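Local coordinates for protein VP24 (White spot syndrome virus, PDB 5HLJ) that serves as a major envelope protein of the virus, probably anchored in the viral membrane by a transmembrane helix and assembling as a trimer, at residues I105-S113 and N126-P134. Residues are numbered along the deposited sequence; the frame is centred on the assembly and turned at random.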
loop_
_atom_site.group_PDB
_atom_site.type_symbol
_atom_site.label_atom_id
_atom_site.label_comp_id
_atom_site.label_asym_id
_atom_site.label_seq_id
_atom_site.Cartn_x
_atom_site.Cartn_y
_atom_site.Cartn_z
ATOM N N ILE A 105 1.160 -19.689 2.784
ATOM C CA ILE A 105 1.466 -18.298 2.478
ATOM C C ILE A 105 0.206 -17.460 2.594
ATOM O O ILE A 105 -0.843 -17.867 2.102
ATOM C CB ILE A 105 2.021 -18.144 1.061
ATOM C CG1 ILE A 105 3.332 -18.917 0.915
ATOM C CG2 ILE A 105 2.178 -16.676 0.707
ATOM C CD1 ILE A 105 3.794 -19.007 -0.503
ATOM N N THR A 106 0.287 -16.305 3.247
ATOM C CA THR A 106 -0.837 -15.376 3.234
ATOM C C THR A 106 -0.560 -14.253 2.231
ATOM O O THR A 106 0.531 -13.666 2.211
ATOM C CB THR A 106 -1.134 -14.771 4.640
ATOM O OG1 THR A 106 -1.394 -15.822 5.584
ATOM C CG2 THR A 106 -2.370 -13.845 4.590
ATOM N N VAL A 107 -1.528 -13.982 1.367
ATOM C CA VAL A 107 -1.474 -12.765 0.574
ATOM C C VAL A 107 -2.144 -11.661 1.393
ATOM O O VAL A 107 -3.354 -11.672 1.579
ATOM C CB VAL A 107 -2.143 -12.943 -0.806
ATOM C CG1 VAL A 107 -1.943 -11.696 -1.668
ATOM C CG2 VAL A 107 -1.546 -14.152 -1.513
ATOM N N ASP A 108 -1.329 -10.735 1.898
ATOM C CA ASP A 108 -1.752 -9.724 2.871
ATOM C C ASP A 108 -2.514 -8.577 2.266
ATOM O O ASP A 108 -3.470 -8.073 2.856
ATOM C CB ASP A 108 -0.539 -9.137 3.585
ATOM C CG ASP A 108 0.074 -10.083 4.549
ATOM O OD1 ASP A 108 -0.672 -10.646 5.381
ATOM O OD2 ASP A 108 1.305 -10.270 4.466
ATOM N N SER A 109 -2.055 -8.131 1.103
ATOM C CA SER A 109 -2.597 -6.927 0.504
ATOM C C SER A 109 -2.243 -6.871 -0.949
ATOM O O SER A 109 -1.335 -7.561 -1.408
ATOM C CB SER A 109 -2.076 -5.677 1.225
ATOM O OG SER A 109 -0.664 -5.681 1.283
ATOM N N VAL A 110 -2.984 -6.072 -1.695
ATOM C CA VAL A 110 -2.632 -5.838 -3.078
ATOM C C VAL A 110 -2.733 -4.353 -3.363
ATOM O O VAL A 110 -3.428 -3.627 -2.661
ATOM C CB VAL A 110 -3.540 -6.616 -4.067
ATOM C CG1 VAL A 110 -3.629 -8.079 -3.683
ATOM C CG2 VAL A 110 -4.908 -6.007 -4.123
ATOM N N SER A 111 -2.036 -3.900 -4.395
ATOM C CA SER A 111 -2.246 -2.556 -4.896
ATOM C C SER A 111 -2.045 -2.564 -6.397
ATOM O O SER A 111 -1.445 -3.485 -6.944
ATOM C CB SER A 111 -1.323 -1.544 -4.200
ATOM O OG SER A 111 0.028 -1.946 -4.268
ATOM N N LEU A 112 -2.594 -1.551 -7.056
ATOM C CA LEU A 112 -2.536 -1.428 -8.497
ATOM C C LEU A 112 -2.007 -0.076 -8.891
ATOM O O LEU A 112 -2.308 0.937 -8.263
ATOM C CB LEU A 112 -3.920 -1.579 -9.146
ATOM C CG LEU A 112 -4.689 -2.880 -9.311
ATOM C CD1 LEU A 112 -5.917 -2.536 -10.132
ATOM C CD2 LEU A 112 -3.867 -3.965 -9.998
ATOM N N SER A 113 -1.260 -0.070 -9.977
ATOM C CA SER A 113 -0.923 1.146 -10.663
ATOM C C SER A 113 -1.284 0.924 -12.127
ATOM O O SER A 113 -1.056 -0.166 -12.649
ATOM C CB SER A 113 0.561 1.470 -10.494
ATOM O OG SER A 113 0.991 2.424 -11.456
ATOM N N ASN A 126 -8.100 6.841 -14.854
ATOM C CA ASN A 126 -9.377 6.217 -14.530
ATOM C C ASN A 126 -9.388 5.800 -13.053
ATOM O O ASN A 126 -8.692 4.849 -12.680
ATOM C CB ASN A 126 -9.575 5.014 -15.457
ATOM C CG ASN A 126 -10.969 4.438 -15.393
ATOM O OD1 ASN A 126 -11.859 4.958 -14.710
ATOM N ND2 ASN A 126 -11.168 3.349 -16.124
ATOM N N LYS A 127 -10.133 6.516 -12.205
ATOM C CA LYS A 127 -10.112 6.236 -10.762
ATOM C C LYS A 127 -10.851 4.939 -10.447
ATOM O O LYS A 127 -11.752 4.540 -11.185
ATOM C CB LYS A 127 -10.716 7.385 -9.954
ATOM C CG LYS A 127 -9.858 8.643 -9.923
ATOM C CD LYS A 127 -10.455 9.688 -8.985
ATOM C CE LYS A 127 -11.717 10.360 -9.561
ATOM N NZ LYS A 127 -11.381 11.284 -10.694
ATOM N N PHE A 128 -10.460 4.282 -9.355
ATOM C CA PHE A 128 -11.029 2.987 -8.991
ATOM C C PHE A 128 -11.048 2.733 -7.483
ATOM O O PHE A 128 -10.291 3.322 -6.724
ATOM C CB PHE A 128 -10.249 1.854 -9.683
ATOM C CG PHE A 128 -8.775 1.852 -9.368
ATOM C CD1 PHE A 128 -8.283 1.170 -8.263
ATOM C CD2 PHE A 128 -7.878 2.540 -10.176
ATOM C CE1 PHE A 128 -6.927 1.187 -7.968
ATOM C CE2 PHE A 128 -6.519 2.548 -9.887
ATOM C CZ PHE A 128 -6.047 1.870 -8.781
ATOM N N VAL A 129 -11.929 1.843 -7.056
ATOM C CA VAL A 129 -11.882 1.327 -5.702
ATOM C C VAL A 129 -11.467 -0.142 -5.791
ATOM O O VAL A 129 -12.020 -0.920 -6.570
ATOM C CB VAL A 129 -13.235 1.481 -4.974
ATOM C CG1 VAL A 129 -13.188 0.872 -3.584
ATOM C CG2 VAL A 129 -13.603 2.936 -4.882
ATOM N N LEU A 130 -10.444 -0.487 -5.017
ATOM C CA LEU A 130 -9.895 -1.830 -4.954
ATOM C C LEU A 130 -10.554 -2.652 -3.864
ATOM O O LEU A 130 -10.605 -2.217 -2.715
ATOM C CB LEU A 130 -8.403 -1.766 -4.671
ATOM C CG LEU A 130 -7.379 -2.135 -5.727
ATOM C CD1 LEU A 130 -5.996 -2.103 -5.083
ATOM C CD2 LEU A 130 -7.683 -3.515 -6.242
ATOM N N TYR A 131 -11.040 -3.837 -4.207
ATOM C CA TYR A 131 -11.493 -4.768 -3.193
ATOM C C TYR A 131 -10.464 -5.895 -2.993
ATOM O O TYR A 131 -10.072 -6.570 -3.949
ATOM C CB TYR A 131 -12.867 -5.374 -3.543
ATOM C CG TYR A 131 -13.184 -6.552 -2.640
ATOM C CD1 TYR A 131 -13.576 -6.353 -1.328
ATOM C CD2 TYR A 131 -13.013 -7.860 -3.079
ATOM C CE1 TYR A 131 -13.821 -7.423 -0.483
ATOM C CE2 TYR A 131 -13.241 -8.936 -2.238
ATOM C CZ TYR A 131 -13.650 -8.707 -0.947
ATOM O OH TYR A 131 -13.897 -9.757 -0.110
ATOM N N PHE A 132 -10.034 -6.107 -1.751
ATOM C CA PHE A 132 -9.210 -7.268 -1.446
ATOM C C PHE A 132 -9.312 -7.711 0.006
ATOM O O PHE A 132 -9.139 -6.917 0.926
ATOM C CB PHE A 132 -7.725 -7.015 -1.769
ATOM C CG PHE A 132 -6.863 -8.231 -1.533
ATOM C CD1 PHE A 132 -6.964 -9.340 -2.371
ATOM C CD2 PHE A 132 -6.009 -8.298 -0.446
ATOM C CE1 PHE A 132 -6.193 -10.475 -2.157
ATOM C CE2 PHE A 132 -5.228 -9.428 -0.222
ATOM C CZ PHE A 132 -5.321 -10.521 -1.090
ATOM N N LYS A 133 -9.549 -9.003 0.191
ATOM C CA LYS A 133 -9.562 -9.646 1.506
ATOM C C LYS A 133 -8.349 -10.577 1.634
ATOM O O LYS A 133 -8.085 -11.367 0.722
ATOM C CB LYS A 133 -10.874 -10.412 1.666
ATOM C CG LYS A 133 -10.954 -11.429 2.791
ATOM C CD LYS A 133 -12.346 -12.081 2.734
ATOM C CE LYS A 133 -12.489 -13.305 3.617
ATOM N NZ LYS A 133 -12.463 -12.954 5.050
ATOM N N PRO A 134 -7.591 -10.471 2.741
ATOM C CA PRO A 134 -6.418 -11.343 2.910
ATOM C C PRO A 134 -6.772 -12.811 2.679
ATOM O O PRO A 134 -7.809 -13.259 3.138
ATOM C CB PRO A 134 -5.995 -11.098 4.363
ATOM C CG PRO A 134 -6.485 -9.698 4.649
ATOM C CD PRO A 134 -7.770 -9.554 3.881
#
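Apolar side chains join strand 105-113, an inner strand paired with 161-170 and 135-137, to the outermost strand 128-131 and the residues after it, where the far ends of a mixed beta sheet come together, nearly antiparallel but not paired as neighbours. The axes of 105-113 and 128-131 come no nearer than 8.3 Å, a gap bridged by Val-110 and Leu-112 on one side and Phe-128, Leu-130 and Phe-132 on the other. Phe-132 is the centrepiece. With CG anti to the backbone N (chi1 -177°), its ring reaches across to 105-113, where Val-110 CG1 sits over one face in a CH-pi contact, 3.7 Å from the ring centroid and 6° off the normal. At the ring's edge, Val-107 O lies 3.4 Å from Phe-132 CE2. The Val-107 and Phe-132 side chains cross at about a right angle, CG1 3.6 Å from CZ. Farther along, Leu-130 CD1 rests 3.8 Å from Ser-111 CA, while Phe-128 turns its edge to Leu-112 O. Pro-134 CA also approaches Val-107 O at 3.4 Å, a CA-H...O contact. Phe-147 of strand 141-151 touches both Leu-130 and Phe-132. Cohesion here thus rests on dispersion, one CH-pi contact over a ring face and weak C-H...O approaches, with backbone pairing left to adjoining strands.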